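Local coordinates for protein halogenase PltM (Pseudomonas fluorescens, PDB 6BZN) that halogenates phenolic substrates with chloride, bromide or iodide and binds FAD, as a flavoprotein related to the tryptophan halogenases, at residues S469-M478 with T491-H502. Numbering follows the deposited sequence.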
ATOM      1  N   SER A 469       1.209  16.054  15.480  1.00 16.65           N
ATOM      2  CA  SER A 469       1.937  17.326  15.589  1.00 16.64           C
ATOM      3  C   SER A 469       3.339  17.234  14.956  1.00 15.73           C
ATOM      4  O   SER A 469       3.751  18.128  14.189  1.00 16.21           O
ATOM      5  CB  SER A 469       2.040  17.753  17.065  1.00 17.65           C
ATOM      6  OG  SER A 469       2.906  18.871  17.207  1.00 18.29           O
ATOM      7  N   LEU A 470       4.075  16.168  15.274  1.00 15.17           N
ATOM      8  CA  LEU A 470       5.379  15.933  14.651  1.00 15.22           C
ATOM      9  C   LEU A 470       5.259  15.820  13.133  1.00 15.49           C
ATOM     10  O   LEU A 470       6.025  16.452  12.402  1.00 15.36           O
ATOM     11  CB  LEU A 470       6.070  14.687  15.223  1.00 15.75           C
ATOM     12  CG  LEU A 470       7.334  14.199  14.522  1.00 15.34           C
ATOM     13  CD1 LEU A 470       8.461  15.215  14.582  1.00 15.54           C
ATOM     14  CD2 LEU A 470       7.759  12.872  15.137  1.00 15.85           C
ATOM     15  N   PHE A 471       4.284  15.030  12.666  1.00 15.36           N
ATOM     16  CA  PHE A 471       4.120  14.826  11.238  1.00 15.36           C
ATOM     17  C   PHE A 471       3.791  16.131  10.515  1.00 15.61           C
ATOM     18  O   PHE A 471       4.436  16.457   9.534  1.00 15.36           O
ATOM     19  CB  PHE A 471       3.058  13.773  10.980  1.00 15.43           C
ATOM     20  CG  PHE A 471       2.858  13.455   9.525  1.00 15.00           C
ATOM     21  CD1 PHE A 471       3.721  12.604   8.875  1.00 14.95           C
ATOM     22  CD2 PHE A 471       1.794  14.007   8.818  1.00 15.05           C
ATOM     23  CE1 PHE A 471       3.531  12.287   7.546  1.00 15.45           C
ATOM     24  CE2 PHE A 471       1.600  13.696   7.480  1.00 15.18           C
ATOM     25  CZ  PHE A 471       2.466  12.845   6.842  1.00 15.27           C
ATOM     26  N   ARG A 472       2.814  16.878  11.024  1.00 17.52           N
ATOM     27  CA  ARG A 472       2.399  18.158  10.434  1.00 19.69           C
ATOM     28  C   ARG A 472       3.584  19.140  10.335  1.00 19.02           C
ATOM     29  O   ARG A 472       3.881  19.674   9.260  1.00 16.62           O
ATOM     30  CB  ARG A 472       1.235  18.741  11.260  1.00 23.60           C
ATOM     31  CG  ARG A 472       0.637  20.056  10.782  1.00 27.82           C
ATOM     32  CD  ARG A 472      -0.498  20.551  11.688  1.00 31.43           C
ATOM     33  NE  ARG A 472      -0.183  20.517  13.128  1.00 34.69           N
ATOM     34  CZ  ARG A 472       0.592  21.394  13.784  1.00 36.22           C
ATOM     35  NH1 ARG A 472       1.176  22.424  13.161  1.00 37.88           N
ATOM     36  NH2 ARG A 472       0.792  21.240  15.090  1.00 36.75           N
ATOM     37  N   GLN A 473       4.289  19.328  11.447  1.00 17.76           N
ATOM     38  CA  GLN A 473       5.420  20.262  11.480  1.00 18.26           C
ATOM     39  C   GLN A 473       6.607  19.809  10.623  1.00 17.11           C
ATOM     40  O   GLN A 473       7.236  20.626   9.949  1.00 16.64           O
ATOM     41  CB  GLN A 473       5.859  20.528  12.919  1.00 18.71           C
ATOM     42  CG  GLN A 473       4.806  21.253  13.739  1.00 19.46           C
ATOM     43  CD  GLN A 473       5.279  21.522  15.158  1.00 20.80           C
ATOM     44  OE1 GLN A 473       4.826  20.891  16.113  1.00 23.14           O
ATOM     45  NE2 GLN A 473       6.215  22.431  15.294  1.00 20.21           N
ATOM     46  N   SER A 474       6.896  18.508  10.627  1.00 16.72           N
ATOM     47  CA  SER A 474       7.952  17.961   9.768  1.00 16.33           C
ATOM     48  C   SER A 474       7.663  18.126   8.275  1.00 15.89           C
ATOM     49  O   SER A 474       8.575  18.449   7.515  1.00 15.01           O
ATOM     50  CB  SER A 474       8.207  16.484  10.090  1.00 16.41           C
ATOM     51  OG  SER A 474       8.604  16.346  11.437  1.00 16.34           O
ATOM     52  N   CYS A 475       6.413  17.898   7.859  1.00 16.83           N
ATOM     53  CA  CYS A 475       6.021  18.126   6.460  1.00 17.35           C
ATOM     54  C   CYS A 475       6.129  19.601   6.075  1.00 18.50           C
ATOM     55  O   CYS A 475       6.575  19.906   4.970  1.00 18.00           O
ATOM     56  CB  CYS A 475       4.608  17.607   6.175  1.00 17.58           C
ATOM     57  SG  CYS A 475       4.493  15.805   6.227  1.00 18.65           S
ATOM     58  N   GLN A 476       5.747  20.497   6.990  1.00 20.06           N
ATOM     59  CA  GLN A 476       5.911  21.955   6.791  1.00 22.13           C
ATOM     60  C   GLN A 476       7.374  22.306   6.561  1.00 20.67           C
ATOM     61  O   GLN A 476       7.673  23.084   5.653  1.00 20.13           O
ATOM     62  CB  GLN A 476       5.376  22.770   7.982  1.00 25.22           C
ATOM     63  CG  GLN A 476       3.864  22.799   8.091  1.00 29.58           C
ATOM     64  CD  GLN A 476       3.334  23.291   9.445  1.00 35.37           C
ATOM     65  OE1 GLN A 476       4.096  23.720  10.324  1.00 39.23           O
ATOM     66  NE2 GLN A 476       2.008  23.229   9.613  1.00 38.23           N
ATOM     67  N   VAL A 477       8.272  21.720   7.367  1.00 19.68           N
ATOM     68  CA  VAL A 477       9.718  21.920   7.204  1.00 19.87           C
ATOM     69  C   VAL A 477      10.161  21.473   5.810  1.00 19.93           C
ATOM     70  O   VAL A 477      10.885  22.214   5.124  1.00 18.55           O
ATOM     71  CB  VAL A 477      10.567  21.195   8.294  1.00 19.75           C
ATOM     72  CG1 VAL A 477      12.044  21.159   7.918  1.00 19.91           C
ATOM     73  CG2 VAL A 477      10.386  21.861   9.654  1.00 19.83           C
ATOM     74  N   MET A 478       9.727  20.279   5.392  1.00 18.74           N
ATOM     75  CA  MET A 478      10.108  19.757   4.071  1.00 19.32           C
ATOM     76  C   MET A 478       9.553  20.558   2.899  1.00 20.76           C
ATOM     77  O   MET A 478      10.273  20.791   1.932  1.00 20.56           O
ATOM     78  CB  MET A 478       9.703  18.292   3.916  1.00 18.83           C
ATOM     79  CG  MET A 478      10.425  17.337   4.854  1.00 18.50           C
ATOM     80  SD  MET A 478      12.230  17.439   4.795  1.00 18.03           S
ATOM     81  CE  MET A 478      12.560  17.027   3.091  1.00 17.86           C
ATOM     82  N   THR A 491      17.705  21.853   7.063  1.00 20.49           N
ATOM     83  CA  THR A 491      16.468  21.082   7.052  1.00 19.72           C
ATOM     84  C   THR A 491      16.595  19.847   7.961  1.00 18.46           C
ATOM     85  O   THR A 491      15.751  19.629   8.824  1.00 18.97           O
ATOM     86  CB  THR A 491      16.120  20.702   5.607  1.00 19.85           C
ATOM     87  OG1 THR A 491      16.120  21.896   4.798  1.00 19.73           O
ATOM     88  CG2 THR A 491      14.770  20.006   5.519  1.00 19.92           C
ATOM     89  N   ALA A 492      17.662  19.069   7.786  1.00 18.05           N
ATOM     90  CA  ALA A 492      17.893  17.886   8.621  1.00 17.87           C
ATOM     91  C   ALA A 492      17.910  18.261  10.098  1.00 17.75           C
ATOM     92  O   ALA A 492      17.311  17.580  10.935  1.00 16.98           O
ATOM     93  CB  ALA A 492      19.190  17.204   8.238  1.00 17.44           C
ATOM     94  N   ASN A 493      18.576  19.366  10.419  1.00 18.81           N
ATOM     95  CA  ASN A 493      18.644  19.790  11.814  1.00 20.60           C
ATOM     96  C   ASN A 493      17.289  20.208  12.388  1.00 18.73           C
ATOM     97  O   ASN A 493      16.979  19.890  13.532  1.00 18.15           O
ATOM     98  CB  ASN A 493      19.639  20.923  11.995  1.00 23.26           C
ATOM     99  CG  ASN A 493      19.851  21.250  13.459  1.00 26.76           C
ATOM    100  OD1 ASN A 493      20.470  20.472  14.187  1.00 31.67           O
ATOM    101  ND2 ASN A 493      19.291  22.365  13.914  1.00 28.68           N
ATOM    102  N   ALA A 494      16.506  20.939  11.596  1.00 18.49           N
ATOM    103  CA  ALA A 494      15.149  21.334  11.976  1.00 17.84           C
ATOM    104  C   ALA A 494      14.279  20.097  12.244  1.00 18.29           C
ATOM    105  O   ALA A 494      13.539  20.051  13.242  1.00 17.65           O
ATOM    106  CB  ALA A 494      14.528  22.216  10.899  1.00 18.46           C
ATOM    107  N   LEU A 495      14.386  19.081  11.380  1.00 17.24           N
ATOM    108  CA  LEU A 495      13.688  17.820  11.634  1.00 16.95           C
ATOM    109  C   LEU A 495      14.160  17.151  12.929  1.00 16.30           C
ATOM    110  O   LEU A 495      13.346  16.689  13.716  1.00 15.88           O
ATOM    111  CB  LEU A 495      13.833  16.847  10.463  1.00 16.85           C
ATOM    112  CG  LEU A 495      13.196  17.223   9.126  1.00 17.28           C
ATOM    113  CD1 LEU A 495      13.583  16.187   8.074  1.00 17.13           C
ATOM    114  CD2 LEU A 495      11.688  17.349   9.230  1.00 17.76           C
ATOM    115  N   HIS A 496      15.467  17.088  13.133  1.00 17.13           N
ATOM    116  CA  HIS A 496      16.035  16.454  14.325  1.00 18.62           C
ATOM    117  C   HIS A 496      15.502  17.108  15.612  1.00 18.52           C
ATOM    118  O   HIS A 496      15.116  16.423  16.547  1.00 18.02           O
ATOM    119  CB  HIS A 496      17.560  16.524  14.268  1.00 19.93           C
ATOM    120  CG  HIS A 496      18.253  15.694  15.300  1.00 22.26           C
ATOM    121  ND1 HIS A 496      19.494  16.021  15.800  1.00 23.76           N
ATOM    122  CD2 HIS A 496      17.887  14.553  15.927  1.00 23.06           C
ATOM    123  CE1 HIS A 496      19.874  15.106  16.672  1.00 24.24           C
ATOM    124  NE2 HIS A 496      18.913  14.209  16.776  1.00 24.93           N
ATOM    125  N   GLU A 497      15.435  18.433  15.632  1.00 19.36           N
ATOM    126  CA  GLU A 497      14.920  19.155  16.807  1.00 20.62           C
ATOM    127  C   GLU A 497      13.432  18.855  17.054  1.00 19.79           C
ATOM    128  O   GLU A 497      13.014  18.666  18.205  1.00 18.54           O
ATOM    129  CB  GLU A 497      15.189  20.659  16.676  1.00 22.68           C
ATOM    130  CG  GLU A 497      16.677  21.033  16.686  1.00 25.18           C
ATOM    131  CD  GLU A 497      17.372  20.722  18.013  1.00 28.65           C
ATOM    132  OE1 GLU A 497      16.736  20.907  19.068  1.00 31.32           O
ATOM    133  OE2 GLU A 497      18.546  20.270  18.004  1.00 33.51           O
ATOM    134  N   LEU A 498      12.640  18.778  15.979  1.00 18.98           N
ATOM    135  CA  LEU A 498      11.244  18.334  16.086  1.00 18.76           C
ATOM    136  C   LEU A 498      11.124  16.920  16.673  1.00 18.09           C
ATOM    137  O   LEU A 498      10.281  16.677  17.540  1.00 17.79           O
ATOM    138  CB  LEU A 498      10.532  18.410  14.718  1.00 18.93           C
ATOM    139  CG  LEU A 498      10.278  19.824  14.178  1.00 19.06           C
ATOM    140  CD1 LEU A 498       9.748  19.788  12.755  1.00 19.46           C
ATOM    141  CD2 LEU A 498       9.329  20.583  15.099  1.00 19.70           C
ATOM    142  N   ILE A 499      11.971  15.999  16.224  1.00 17.52           N
ATOM    143  CA  ILE A 499      11.937  14.626  16.740  1.00 17.73           C
ATOM    144  C   ILE A 499      12.254  14.633  18.254  1.00 18.98           C
ATOM    145  O   ILE A 499      11.545  14.018  19.045  1.00 18.47           O
ATOM    146  CB  ILE A 499      12.881  13.682  15.958  1.00 17.94           C
ATOM    147  CG1 ILE A 499      12.408  13.528  14.504  1.00 18.01           C
ATOM    148  CG2 ILE A 499      12.962  12.313  16.629  1.00 17.78           C
ATOM    149  CD1 ILE A 499      13.434  12.934  13.562  1.00 17.98           C
ATOM    150  N   LYS A 500      13.300  15.356  18.645  1.00 20.60           N
ATOM    151  CA  LYS A 500      13.665  15.495  20.061  1.00 22.34           C
ATOM    152  C   LYS A 500      12.535  16.069  20.915  1.00 22.24           C
ATOM    153  O   LYS A 500      12.266  15.575  21.999  1.00 21.85           O
ATOM    154  CB  LYS A 500      14.947  16.329  20.186  1.00 24.26           C
ATOM    155  CG  LYS A 500      16.171  15.517  19.804  1.00 26.23           C
ATOM    156  CD  LYS A 500      17.307  16.333  19.220  1.00 30.11           C
ATOM    157  CE  LYS A 500      17.972  17.208  20.245  1.00 32.20           C
ATOM    158  NZ  LYS A 500      19.174  17.852  19.638  1.00 34.60           N
ATOM    159  N   GLU A 501      11.869  17.091  20.395  1.00 23.05           N
ATOM    160  CA  GLU A 501      10.729  17.722  21.054  1.00 23.98           C
ATOM    161  C   GLU A 501       9.567  16.751  21.331  1.00 23.65           C
ATOM    162  O   GLU A 501       8.948  16.814  22.390  1.00 22.79           O
ATOM    163  CB  GLU A 501      10.240  18.896  20.199  1.00 25.70           C
ATOM    164  CG  GLU A 501       9.112  19.713  20.813  1.00 28.33           C
ATOM    165  CD  GLU A 501       8.501  20.707  19.851  1.00 30.06           C
ATOM    166  OE1 GLU A 501       7.416  21.219  20.180  1.00 32.46           O
ATOM    167  OE2 GLU A 501       9.085  20.973  18.773  1.00 31.57           O
ATOM    168  N   HIS A 502       9.283  15.863  20.380  1.00 21.08           N
ATOM    169  CA  HIS A 502       8.115  14.975  20.459  1.00 20.49           C
ATOM    170  C   HIS A 502       8.406  13.586  20.995  1.00 20.58           C
ATOM    171  O   HIS A 502       7.485  12.837  21.297  1.00 19.33           O
ATOM    172  CB  HIS A 502       7.476  14.865  19.071  1.00 19.79           C
ATOM    173  CG  HIS A 502       6.822  16.134  18.630  1.00 19.43           C
ATOM    174  ND1 HIS A 502       7.517  17.167  18.050  1.00 19.77           N
ATOM    175  CD2 HIS A 502       5.537  16.544  18.713  1.00 20.23           C
ATOM    176  CE1 HIS A 502       6.684  18.156  17.774  1.00 19.77           C
ATOM    177  NE2 HIS A 502       5.475  17.803  18.172  1.00 19.93           N
TER
HETATM  178  O   HOH W   1       7.813  22.968  17.313  1.00 29.34           O
HETATM  179  O   HOH W   2       5.008  21.695  18.876  1.00 39.25           O
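Leu498 O is gripped twice by His502, through the backbone N and through ring ND1 at 2.9 Å, and these donors reach it from opposite faces of the carbonyl plane; Leu470 CD1 of the facing helix rests 3.8 Å from the same oxygen. The motif is an antiparallel helical hairpin near the C-terminus, the N-to-C directions of the two segments 172° apart, packed by knobs into holes. With ND1 spent inside its own helix, the imidazole turns NE2 across to Ser469 OG, 2.9 Å away, in a hydrogen bond between the helices. Histidine suits this place because one ring serves both helices, while CB of Leu470 lies 3.9 Å from its centroid in a CH-pi contact over the face. Trading the ring of His502 for an alanine is likely to leave Ser469 OG without its mate across the interface and open a gap beside Leu470 CB. Beyond the ring, two waters link the Gln473 amide to the Glu501 carboxylate, side chains long enough to meet through solvent at the edge of the contact. Leu498 is one knob, seated among Leu470, Gln473, Ser474 and Val477; Val477 returns the fit among Thr491, Ala494, Leu495 and Leu498. Branched valine fills its hole on two sides: CG1, anti to the backbone N (chi1 167°), faces Ala494, and CG2 meets Leu498 CD1. Helix 410-441 backs Ser474 and Leu495. The folded chain of Met478 brings SD back toward the other helix, 3.7 Å from Thr491 CG2.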